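Local coordinates for protein trans-2-enoyl-CoA reductase [NADH] (Treponema denticola ATCC 35405, PDB 4GGO) that catalyses the NADH-dependent reduction of the carbon-carbon double bond of trans-2-enoyl-CoA, turning crotonyl-CoA into butyryl-CoA in fatty acid synthesis, at residues 364-368 with 369-373; 298-301 with 302-306; 129-132 with 133-137. All coordinates share one frame; numbering follows the deposited sequence.

In the fold
From the N terminus, interaction 3 comes first: residues 129-137 cover the C-terminal part of helix 124-136 and Lys137, packed on the parallel sheet of the Rossmann fold beside strands 114-118 and 77-82. Interaction 2 follows at 298-306, the last turns of helix 291-305, and interaction 1 at 364-373 joins helix 365-368 to helix 371-380. Each is local, closing helical turns or the bend between two helices, so the three run in series without nesting or crossing. Interactions 1 and 2 touch, their centres about 12 Å apart, through a salt bridge between Asp370 and Lys303; interaction 3 lies on the opposite side of the chain's centre, about 48 and 44 Å from their centres.

Interaction 1 of 3, residues 364-368 with 369-373; sequences NAESL and TDLAG
Ala365 and Thr369 carry the polar part of this contact, where the short helix 365-368 ends. The carbonyl oxygen Ala365 O accepts twice from Thr369, from the hydroxyl OG1 at 2.7 Å and from the backbone N at 2.9 Å. The two donors approach from opposite faces of the carbonyl plane, each tilted from it by about 30°. The threonine torsion makes this double grip possible: with chi1 at 68°, OG1 sits between its own backbone N and carbonyl carbon and can turn back onto the last turn. Thr369 thus ends the helix while its side chain stays tied to it.

Beside this polar pair, Leu371 folds back over the start of the helix. Its CD1 lies 3.9 Å from Ala365 CB, and Glu366 OE1 comes within 3.3 Å of Leu371 CB. The glutamate chain bends at chi2, which brings its carboxylate across the leucine; there the carboxylate forms a salt bridge with Arg375. A water bridges the two helices, donating to Glu366 O at 3.0 Å and accepting from Ala372 N at 2.9 Å.

Further out, Asp370 is the N-cap of the next helix, its OD1 receiving Gly373 N at 2.8 Å from above the carboxylate plane, while OD2 pairs with Lys303. The bend is laid against two longer helices: Thr369 and Leu371 pack on Ala296 of helix 291-305, and Leu368 rests on Leu356 and Lys359 of helix 347-359.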
loop_
_atom_site.group_PDB
_atom_site.type_symbol
_atom_site.label_atom_id
_atom_site.label_comp_id
_atom_site.label_asym_id
_atom_site.label_seq_id
_atom_site.Cartn_x
_atom_site.Cartn_y
_atom_site.Cartn_z
ATOM N N ASN A 364 21.702 -15.009 16.544
ATOM C CA ASN A 364 22.248 -13.920 15.734
ATOM C C ASN A 364 21.212 -13.066 15.001
ATOM O O ASN A 364 21.568 -12.091 14.339
ATOM C CB ASN A 364 23.290 -14.455 14.738
ATOM C CG ASN A 364 22.692 -15.408 13.709
ATOM O OD1 ASN A 364 21.481 -15.435 13.487
ATOM N ND2 ASN A 364 23.551 -16.194 13.072
ATOM N N ALA A 365 19.940 -13.442 15.120
ATOM C CA ALA A 365 18.862 -12.812 14.356
ATOM C C ALA A 365 18.829 -11.290 14.478
ATOM O O ALA A 365 18.751 -10.580 13.474
ATOM C CB ALA A 365 17.517 -13.407 14.749
ATOM N N GLU A 366 18.895 -10.795 15.710
ATOM C CA GLU A 366 18.864 -9.360 15.965
ATOM C C GLU A 366 20.076 -8.662 15.353
ATOM O O GLU A 366 20.003 -7.497 14.960
ATOM C CB GLU A 366 18.800 -9.091 17.472
ATOM C CG GLU A 366 18.687 -7.620 17.850
ATOM C CD GLU A 366 17.346 -7.019 17.480
ATOM O OE1 GLU A 366 16.364 -7.780 17.342
ATOM O OE2 GLU A 366 17.271 -5.781 17.326
ATOM N N SER A 367 21.187 -9.387 15.264
ATOM C CA SER A 367 22.428 -8.835 14.731
ATOM C C SER A 367 22.542 -9.014 13.216
ATOM O O SER A 367 23.009 -8.118 12.512
ATOM C CB SER A 367 23.635 -9.475 15.424
ATOM O OG SER A 367 24.850 -8.954 14.917
ATOM N N LEU A 368 22.112 -10.171 12.722
ATOM C CA LEU A 368 22.237 -10.497 11.305
ATOM C C LEU A 368 21.187 -9.811 10.433
ATOM O O LEU A 368 21.462 -9.459 9.286
ATOM C CB LEU A 368 22.170 -12.011 11.093
ATOM C CG LEU A 368 23.466 -12.715 10.689
ATOM C CD1 LEU A 368 24.512 -12.605 11.789
ATOM C CD2 LEU A 368 23.196 -14.171 10.338
ATOM N N THR A 369 19.984 -9.637 10.970
ATOM C CA THR A 369 18.897 -9.025 10.210
ATOM C C THR A 369 18.409 -7.738 10.860
ATOM O O THR A 369 18.757 -7.433 12.001
ATOM C CB THR A 369 17.702 -9.983 10.047
ATOM O OG1 THR A 369 17.085 -10.208 11.320
ATOM C CG2 THR A 369 18.155 -11.311 9.460
ATOM N N ASP A 370 17.595 -6.986 10.128
ATOM C CA ASP A 370 17.063 -5.728 10.633
ATOM C C ASP A 370 15.730 -5.951 11.337
ATOM O O ASP A 370 14.687 -5.474 10.883
ATOM C CB ASP A 370 16.903 -4.715 9.497
ATOM C CG ASP A 370 16.614 -3.314 10.001
ATOM O OD1 ASP A 370 16.859 -3.051 11.198
ATOM O OD2 ASP A 370 16.149 -2.475 9.198
ATOM N N LEU A 371 15.769 -6.683 12.446
ATOM C CA LEU A 371 14.579 -6.900 13.256
ATOM C C LEU A 371 14.120 -5.581 13.864
ATOM O O LEU A 371 12.929 -5.370 14.084
ATOM C CB LEU A 371 14.851 -7.926 14.357
ATOM C CG LEU A 371 15.131 -9.358 13.896
ATOM C CD1 LEU A 371 15.267 -10.290 15.091
ATOM C CD2 LEU A 371 14.040 -9.843 12.953
ATOM N N ALA A 372 15.075 -4.696 14.128
ATOM C CA ALA A 372 14.775 -3.369 14.654
ATOM C C ALA A 372 13.962 -2.560 13.650
ATOM O O ALA A 372 12.971 -1.924 14.009
ATOM C CB ALA A 372 16.060 -2.637 15.012
ATOM N N GLY A 373 14.388 -2.587 12.391
ATOM C CA GLY A 373 13.674 -1.905 11.329
ATOM C C GLY A 373 12.286 -2.485 11.120
ATOM O O GLY A 373 11.337 -1.758 10.830
HETATM O O HOH W 1 17.829 -5.470 14.681
#

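Interaction 2 of 3, residues 298-301 with 302-306; sequences LFKV and MKEKG
Leu298 holds CG anti to its backbone N (chi1 -176°), while Met302, one turn on, sends CG beside its own N (chi1 -62°), and the two side chains run alongside each other, pointing the same way. The thioether sulfur of the methionine does the touching: Met302 SD lies 3.6 Å from Leu298 CD1 and equally close to CG, an apolar contact on the buried side of helix 291-305. Val301 and Lys305 repeat the arrangement three residues further along, with the aliphatic part of the lysine lying against the valine, Val301 CG1 to Lys305 CE 3.7 Å. The bend at the last lysine torsion turns the ammonium group to Asp348, with which it forms a salt bridge.

Lys300 and Glu304 behave differently. Bent at chi2, the lysine chain meets the extended glutamate at an angle, and it is the methylene CE that approaches Glu304 OE2, at 3.4 Å; NZ stays 4.1 Å from that oxygen, beyond a salt bridge. Lys303 sends its extended chain over Phe299 O to reach Asp370, the N-cap residue of helix 371-380.

Under these side chains the backbone carries four successive i to i+4 bonds, from Met302 N to Leu298 O (2.9 Å) through Lys305 N to Val301 O (3.0 Å). Gly306 N still bonds to Met302 O before the positive phi of Gly306 ends the helix.

Leu298 and Val301 pack on helix 347-359, and the side chain of Phe299 lies about 4 Å from that of Val281, an NAD(+)-binding residue. Apolar and charged contacts are thus interleaved: Lys305 covers Val301 with its methylenes while its ammonium pairs with Asp348 of helix 347-359, and Lys303 pairs with Asp370, whereas Lys300 and Glu304 probably attract each other only loosely.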
loop_
_atom_site.group_PDB
_atom_site.type_symbol
_atom_site.label_atom_id
_atom_site.label_comp_id
_atom_site.label_asym_id
_atom_site.label_seq_id
_atom_site.Cartn_x
_atom_site.Cartn_y
_atom_site.Cartn_z
ATOM N N LEU A 298 15.984 -8.531 3.943
ATOM C CA LEU A 298 15.963 -7.580 2.836
ATOM C C LEU A 298 16.268 -6.173 3.329
ATOM O O LEU A 298 17.054 -5.451 2.716
ATOM C CB LEU A 298 14.603 -7.599 2.132
ATOM C CG LEU A 298 14.473 -6.723 0.883
ATOM C CD1 LEU A 298 15.297 -7.300 -0.261
ATOM C CD2 LEU A 298 13.014 -6.571 0.476
ATOM N N PHE A 299 15.640 -5.787 4.437
ATOM C CA PHE A 299 15.867 -4.473 5.030
ATOM C C PHE A 299 17.340 -4.313 5.397
ATOM O O PHE A 299 17.940 -3.265 5.165
ATOM C CB PHE A 299 15.002 -4.272 6.279
ATOM C CG PHE A 299 13.520 -4.216 6.004
ATOM C CD1 PHE A 299 13.035 -4.145 4.708
ATOM C CD2 PHE A 299 12.613 -4.224 7.051
ATOM C CE1 PHE A 299 11.673 -4.093 4.461
ATOM C CE2 PHE A 299 11.251 -4.171 6.811
ATOM C CZ PHE A 299 10.782 -4.103 5.514
ATOM N N LYS A 300 17.915 -5.367 5.965
ATOM C CA LYS A 300 19.315 -5.361 6.368
ATOM C C LYS A 300 20.239 -5.150 5.171
ATOM O O LYS A 300 21.109 -4.279 5.188
ATOM C CB LYS A 300 19.665 -6.674 7.067
ATOM C CG LYS A 300 21.080 -6.725 7.618
ATOM C CD LYS A 300 21.266 -5.706 8.729
ATOM C CE LYS A 300 22.562 -5.942 9.484
ATOM N NZ LYS A 300 22.699 -5.022 10.647
ATOM N N VAL A 301 20.039 -5.955 4.135
ATOM C CA VAL A 301 20.864 -5.893 2.937
ATOM C C VAL A 301 20.730 -4.555 2.210
ATOM O O VAL A 301 21.730 -3.938 1.837
ATOM C CB VAL A 301 20.518 -7.043 1.967
ATOM C CG1 VAL A 301 21.225 -6.858 0.637
ATOM C CG2 VAL A 301 20.880 -8.389 2.586
ATOM N N MET A 302 19.494 -4.103 2.018
ATOM C CA MET A 302 19.251 -2.895 1.237
ATOM C C MET A 302 19.672 -1.613 1.958
ATOM O O MET A 302 20.076 -0.641 1.319
ATOM C CB MET A 302 17.791 -2.827 0.776
ATOM C CG MET A 302 17.401 -3.989 -0.129
ATOM S SD MET A 302 15.784 -3.824 -0.904
ATOM C CE MET A 302 16.137 -2.623 -2.186
ATOM N N LYS A 303 19.593 -1.613 3.285
ATOM C CA LYS A 303 20.061 -0.468 4.058
ATOM C C LYS A 303 21.583 -0.363 4.003
ATOM O O LYS A 303 22.137 0.736 3.979
ATOM C CB LYS A 303 19.571 -0.538 5.508
ATOM C CG LYS A 303 18.105 -0.156 5.676
ATOM C CD LYS A 303 17.630 -0.332 7.112
ATOM C CE LYS A 303 16.173 0.086 7.257
ATOM N NZ LYS A 303 15.684 -0.039 8.658
ATOM N N GLU A 304 22.255 -1.511 3.974
ATOM C CA GLU A 304 23.708 -1.537 3.847
ATOM C C GLU A 304 24.152 -1.127 2.443
ATOM O O GLU A 304 25.182 -0.479 2.276
ATOM C CB GLU A 304 24.267 -2.921 4.197
ATOM C CG GLU A 304 24.178 -3.270 5.674
ATOM C CD GLU A 304 24.944 -4.532 6.025
ATOM O OE1 GLU A 304 25.582 -5.117 5.123
ATOM O OE2 GLU A 304 24.909 -4.938 7.205
ATOM N N LYS A 305 23.365 -1.505 1.440
ATOM C CA LYS A 305 23.686 -1.184 0.053
ATOM C C LYS A 305 23.311 0.253 -0.302
ATOM O O LYS A 305 23.899 0.853 -1.200
ATOM C CB LYS A 305 22.994 -2.160 -0.901
ATOM C CG LYS A 305 23.572 -3.566 -0.882
ATOM C CD LYS A 305 22.904 -4.447 -1.926
ATOM C CE LYS A 305 23.575 -5.809 -2.016
ATOM N NZ LYS A 305 24.977 -5.710 -2.510
ATOM N N GLY A 306 22.326 0.797 0.405
ATOM C CA GLY A 306 21.914 2.171 0.199
ATOM C C GLY A 306 20.699 2.326 -0.694
ATOM O O GLY A 306 20.356 3.441 -1.086
#

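Interaction 3 of 3, residues 129-132 with 133-137; sequences QVIE and EAKKK
Glu133 N to Gln129 O, at 3.1 Å, opens a run of four consecutive i to i+4 backbone bonds along helix 124-136. Ala134 N meets Val130 O at 2.8 Å, Lys135 N meets Ile131 O at the same length, and Lys136 N meets Glu132 O at 3.0 Å. Lys137 N bonds in turn to Glu133 O, at 3.3 Å.

Van der Waals packing between side chains is supplied mainly by Ile131 and Lys135, which lie side by side and point the same way. The lysine chain bends at chi2 and chi4, laying its CG and its terminal NZ each 4.1 Å from Ile131 CG2. This folding brings the ammonium group to Glu220, its salt-bridge partner. Ile131 also packs on Leu217 and Leu222, and Val130 on Trp213, Val81 and Ile117, so the helix packs against both the parallel sheet and helix 208-219.

The charged contacts lie mostly within residues 133-137. Lys136 NZ forms a salt bridge with Glu133 OE1 at 3.0 Å, approaching on the syn side and 20° out of the carboxylate plane. Glu133 has CG anti to its N (chi1 177°), and the bend at chi2 directs the carboxylate to Lys136 on one oxygen and to Tyr113 OH on the other, OE2.

With both carboxylate oxygens engaged, Glu133 is probably restricted in its rotation, and the ammonium of Lys136 would be expected to stabilise its negative charge. Lys135 probably does the same for Glu220; that ion pair links the helix to the loop holding Glu220, whereas the pair of Glu133 and Lys136 lies within the helix.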
loop_
_atom_site.group_PDB
_atom_site.type_symbol
_atom_site.label_atom_id
_atom_site.label_comp_id
_atom_site.label_asym_id
_atom_site.label_seq_id
_atom_site.Cartn_x
_atom_site.Cartn_y
_atom_site.Cartn_z
ATOM N N GLN A 129 -20.793 8.721 -4.319
ATOM C CA GLN A 129 -20.353 9.901 -3.581
ATOM C C GLN A 129 -19.141 10.542 -4.250
ATOM O O GLN A 129 -18.992 11.765 -4.243
ATOM C CB GLN A 129 -20.035 9.544 -2.127
ATOM C CG GLN A 129 -21.220 8.988 -1.351
ATOM C CD GLN A 129 -20.899 8.732 0.108
ATOM O OE1 GLN A 129 -20.051 9.403 0.697
ATOM N NE2 GLN A 129 -21.573 7.753 0.700
ATOM N N VAL A 130 -18.278 9.711 -4.826
ATOM C CA VAL A 130 -17.109 10.204 -5.547
ATOM C C VAL A 130 -17.538 10.943 -6.809
ATOM O O VAL A 130 -17.133 12.082 -7.040
ATOM C CB VAL A 130 -16.148 9.057 -5.925
ATOM C CG1 VAL A 130 -15.063 9.560 -6.864
ATOM C CG2 VAL A 130 -15.538 8.440 -4.675
ATOM N N ILE A 131 -18.364 10.283 -7.616
ATOM C CA ILE A 131 -18.894 10.869 -8.843
ATOM C C ILE A 131 -19.594 12.196 -8.563
ATOM O O ILE A 131 -19.396 13.177 -9.279
ATOM C CB ILE A 131 -19.881 9.909 -9.535
ATOM C CG1 ILE A 131 -19.151 8.650 -10.010
ATOM C CG2 ILE A 131 -20.573 10.595 -10.701
ATOM C CD1 ILE A 131 -20.072 7.584 -10.561
ATOM N N GLU A 132 -20.400 12.219 -7.506
ATOM C CA GLU A 132 -21.134 13.418 -7.114
ATOM C C GLU A 132 -20.197 14.575 -6.772
ATOM O O GLU A 132 -20.394 15.701 -7.231
ATOM C CB GLU A 132 -22.050 13.111 -5.927
ATOM C CG GLU A 132 -22.812 14.313 -5.397
ATOM C CD GLU A 132 -23.845 13.932 -4.355
ATOM O OE1 GLU A 132 -24.158 12.729 -4.240
ATOM O OE2 GLU A 132 -24.343 14.834 -3.648
ATOM N N GLU A 133 -19.177 14.291 -5.969
ATOM C CA GLU A 133 -18.204 15.306 -5.582
ATOM C C GLU A 133 -17.395 15.783 -6.786
ATOM O O GLU A 133 -17.084 16.970 -6.905
ATOM C CB GLU A 133 -17.278 14.771 -4.486
ATOM C CG GLU A 133 -16.174 15.733 -4.067
ATOM C CD GLU A 133 -16.705 17.016 -3.449
ATOM O OE1 GLU A 133 -17.831 17.003 -2.908
ATOM O OE2 GLU A 133 -15.991 18.040 -3.507
ATOM N N ALA A 134 -17.068 14.855 -7.680
ATOM C CA ALA A 134 -16.325 15.183 -8.892
ATOM C C ALA A 134 -17.162 16.042 -9.836
ATOM O O ALA A 134 -16.652 16.976 -10.456
ATOM C CB ALA A 134 -15.867 13.915 -9.592
ATOM N N LYS A 135 -18.447 15.716 -9.945
ATOM C CA LYS A 135 -19.374 16.490 -10.767
ATOM C C LYS A 135 -19.549 17.901 -10.220
ATOM O O LYS A 135 -19.657 18.865 -10.977
ATOM C CB LYS A 135 -20.736 15.794 -10.835
ATOM C CG LYS A 135 -20.786 14.595 -11.767
ATOM C CD LYS A 135 -20.749 15.024 -13.224
ATOM C CE LYS A 135 -20.690 13.819 -14.149
ATOM N NZ LYS A 135 -21.793 12.858 -13.875
ATOM N N LYS A 136 -19.570 18.011 -8.896
ATOM C CA LYS A 136 -19.824 19.276 -8.218
ATOM C C LYS A 136 -18.707 20.293 -8.434
ATOM O O LYS A 136 -18.963 21.491 -8.562
ATOM C CB LYS A 136 -20.008 19.027 -6.719
ATOM C CG LYS A 136 -20.298 20.270 -5.901
ATOM C CD LYS A 136 -19.993 20.047 -4.425
ATOM C CE LYS A 136 -20.588 18.741 -3.911
ATOM N NZ LYS A 136 -20.386 18.552 -2.443
ATOM N N LYS A 137 -17.469 19.809 -8.471
ATOM C CA LYS A 137 -16.311 20.692 -8.546
ATOM C C LYS A 137 -15.715 20.755 -9.949
ATOM O O LYS A 137 -14.667 21.368 -10.156
ATOM C CB LYS A 137 -15.245 20.251 -7.540
ATOM C CG LYS A 137 -15.749 20.146 -6.108
ATOM C CD LYS A 137 -16.122 21.509 -5.541
ATOM C CE LYS A 137 -14.897 22.399 -5.383
ATOM N NZ LYS A 137 -15.230 23.700 -4.736
#